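PDB 6IUL: natterin-like protein from Lethenteron camtschaticum, which probably acts as a cytotoxic pore-forming immune protein, pairing a jacalin-like lectin domain with an aerolysin-type module. Local coordinates for residues F74-S79 / K93-R98. Numbering follows the deposited sequence.
Sequences FIKSLS and KFITSR
The Phe74 ring carries Ser97 on one face: Ser97 CB sits over its centre, 3.5 Å from the centroid and 12° off the normal, a CH-pi contact. Lys192 of the second subunit packs against the Phe74 side chain. The Phe94 ring has Ile75 CD1 over one face and Leu78 CD1 at its edge, while Phe67 meets it edge-to-face and Phe69 and Phe102 touch it. Ser97 OG, swung between its own backbone N and carbonyl carbon (chi1 56°), accepts from Phe74 N at 3.0 Å; Ser97 N returns a bond to Phe74 O at 2.7 Å, so the serine is gripped through both backbone and hydroxyl. Strands 75-82 and 89-96 form the central hairpin of a four-stranded antiparallel sheet, as in the beta-prism fold of jacalin-like lectins. A classic beta bulge sets Lys76 and Ser77 opposite the single Ile95, shifting the register by one residue after Ile75; Ile95 O accepts Lys76 N at 2.9 Å and Ser77 N at 3.2 Å, both in the carbonyl plane. Past the bulge, Ile95 N bonds to Ser77 O, and Ser79 and Lys93 form a reciprocal pair. Leu78 CD1 comes 3.9 Å from Phe94 CB, and the Leu78 side chain packs on Phe140 and Phe142 of strand 135-155. On the opposite face, beside Ile95, the Lys76 chain bends at chi3 (74°), which lays CE 3.7 Å from Ile95 CG2; Lys76 NZ makes a long, weak ion pair with Glu170 of the second subunit. Thr96 OG1 accepts from Arg98 N, closing an ST turn as the strand ends, and bonds to Glu73.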
loop_
_atom_site.group_PDB
_atom_site.type_symbol
_atom_site.label_atom_id
_atom_site.label_comp_id
_atom_site.label_asym_id
_atom_site.label_seq_id
_atom_site.Cartn_x
_atom_site.Cartn_y
_atom_site.Cartn_z
ATOM N N PHE A 74 -10.131 14.540 -14.929
ATOM C CA PHE A 74 -10.934 14.220 -16.088
ATOM C C PHE A 74 -11.934 15.318 -16.409
ATOM O O PHE A 74 -11.981 16.316 -15.724
ATOM C CB PHE A 74 -11.629 12.855 -15.927
ATOM C CG PHE A 74 -12.530 12.751 -14.752
ATOM C CD1 PHE A 74 -12.036 12.376 -13.498
ATOM C CD2 PHE A 74 -13.904 12.982 -14.887
ATOM C CE1 PHE A 74 -12.894 12.278 -12.403
ATOM C CE2 PHE A 74 -14.784 12.856 -13.801
ATOM C CZ PHE A 74 -14.273 12.514 -12.538
ATOM N N ILE A 75 -12.742 15.119 -17.452
ATOM C CA ILE A 75 -13.704 16.142 -17.882
ATOM C C ILE A 75 -15.072 15.882 -17.309
ATOM O O ILE A 75 -15.606 14.785 -17.425
ATOM C CB ILE A 75 -13.761 16.230 -19.416
ATOM C CG1 ILE A 75 -12.440 16.749 -19.957
ATOM C CG2 ILE A 75 -14.868 17.163 -19.839
ATOM C CD1 ILE A 75 -12.336 16.735 -21.476
ATOM N N LYS A 76 -15.626 16.890 -16.635
ATOM C CA LYS A 76 -16.933 16.801 -16.023
ATOM C C LYS A 76 -18.053 17.243 -16.972
ATOM O O LYS A 76 -19.191 16.740 -16.947
ATOM C CB LYS A 76 -16.912 17.642 -14.733
ATOM C CG LYS A 76 -18.252 18.016 -14.161
ATOM C CD LYS A 76 -18.044 18.693 -12.801
ATOM C CE LYS A 76 -17.503 20.093 -12.973
ATOM N NZ LYS A 76 -17.598 20.842 -11.710
ATOM N N SER A 77 -17.753 18.221 -17.799
ATOM C CA SER A 77 -18.740 18.724 -18.771
ATOM C C SER A 77 -18.010 19.328 -19.959
ATOM O O SER A 77 -16.908 19.805 -19.839
ATOM C CB SER A 77 -19.670 19.762 -18.128
ATOM O OG SER A 77 -18.954 20.920 -17.749
ATOM N N LEU A 78 -18.649 19.275 -21.103
ATOM C CA LEU A 78 -18.136 19.815 -22.338
ATOM C C LEU A 78 -19.283 20.405 -23.144
ATOM O O LEU A 78 -20.323 19.797 -23.255
ATOM C CB LEU A 78 -17.501 18.699 -23.144
ATOM C CG LEU A 78 -17.110 19.065 -24.604
ATOM C CD1 LEU A 78 -15.825 19.832 -24.600
ATOM C CD2 LEU A 78 -16.932 17.823 -25.452
ATOM N N SER A 79 -19.070 21.571 -23.719
ATOM C CA SER A 79 -19.996 22.166 -24.662
ATOM C C SER A 79 -19.281 22.569 -25.918
ATOM O O SER A 79 -18.155 23.033 -25.882
ATOM C CB SER A 79 -20.622 23.413 -24.052
ATOM O OG SER A 79 -21.531 23.024 -23.044
ATOM N N LYS A 93 -15.865 24.634 -24.879
ATOM C CA LYS A 93 -15.722 24.852 -23.474
ATOM C C LYS A 93 -15.767 23.531 -22.697
ATOM O O LYS A 93 -16.663 22.732 -22.895
ATOM C CB LYS A 93 -16.854 25.746 -22.992
ATOM C CG LYS A 93 -16.796 26.019 -21.498
ATOM C CD LYS A 93 -17.831 27.053 -21.100
ATOM C CE LYS A 93 -17.792 27.292 -19.602
ATOM N NZ LYS A 93 -18.867 28.257 -19.228
ATOM N N PHE A 94 -14.830 23.347 -21.760
ATOM C CA PHE A 94 -14.998 22.264 -20.803
ATOM C C PHE A 94 -14.621 22.663 -19.413
ATOM O O PHE A 94 -13.900 23.607 -19.220
ATOM C CB PHE A 94 -14.261 20.979 -21.240
ATOM C CG PHE A 94 -12.760 21.142 -21.399
ATOM C CD1 PHE A 94 -11.942 21.104 -20.283
ATOM C CD2 PHE A 94 -12.175 21.183 -22.645
ATOM C CE1 PHE A 94 -10.543 21.156 -20.399
ATOM C CE2 PHE A 94 -10.782 21.265 -22.785
ATOM C CZ PHE A 94 -9.949 21.259 -21.652
ATOM N N ILE A 95 -15.155 21.908 -18.458
ATOM C CA ILE A 95 -14.832 22.065 -17.067
ATOM C C ILE A 95 -14.379 20.708 -16.561
ATOM O O ILE A 95 -15.021 19.683 -16.852
ATOM C CB ILE A 95 -16.063 22.553 -16.262
ATOM C CG1 ILE A 95 -16.517 23.926 -16.773
ATOM C CG2 ILE A 95 -15.666 22.716 -14.776
ATOM C CD1 ILE A 95 -17.874 24.352 -16.281
ATOM N N THR A 96 -13.293 20.687 -15.813
ATOM C CA THR A 96 -12.741 19.425 -15.335
ATOM C C THR A 96 -13.268 19.010 -13.985
ATOM O O THR A 96 -14.006 19.764 -13.315
ATOM C CB THR A 96 -11.225 19.454 -15.243
ATOM O OG1 THR A 96 -10.839 20.235 -14.110
ATOM C CG2 THR A 96 -10.644 20.069 -16.539
ATOM N N SER A 97 -12.876 17.793 -13.592
ATOM C CA SER A 97 -13.241 17.224 -12.301
ATOM C C SER A 97 -12.659 18.015 -11.147
ATOM O O SER A 97 -13.146 17.881 -10.032
ATOM C CB SER A 97 -12.767 15.751 -12.218
ATOM O OG SER A 97 -11.390 15.678 -12.450
ATOM N N ARG A 98 -11.621 18.829 -11.408
ATOM C CA ARG A 98 -11.051 19.716 -10.394
ATOM C C ARG A 98 -11.521 21.141 -10.593
ATOM O O ARG A 98 -10.862 22.066 -10.200
ATOM C CB ARG A 98 -9.546 19.690 -10.454
ATOM C CG ARG A 98 -8.961 18.306 -10.585
ATOM C CD ARG A 98 -8.043 18.004 -9.459
ATOM N NE ARG A 98 -7.757 16.563 -9.456
ATOM C CZ ARG A 98 -6.611 15.993 -9.793
ATOM N NH1 ARG A 98 -5.565 16.705 -10.165
ATOM N NH2 ARG A 98 -6.507 14.697 -9.697
#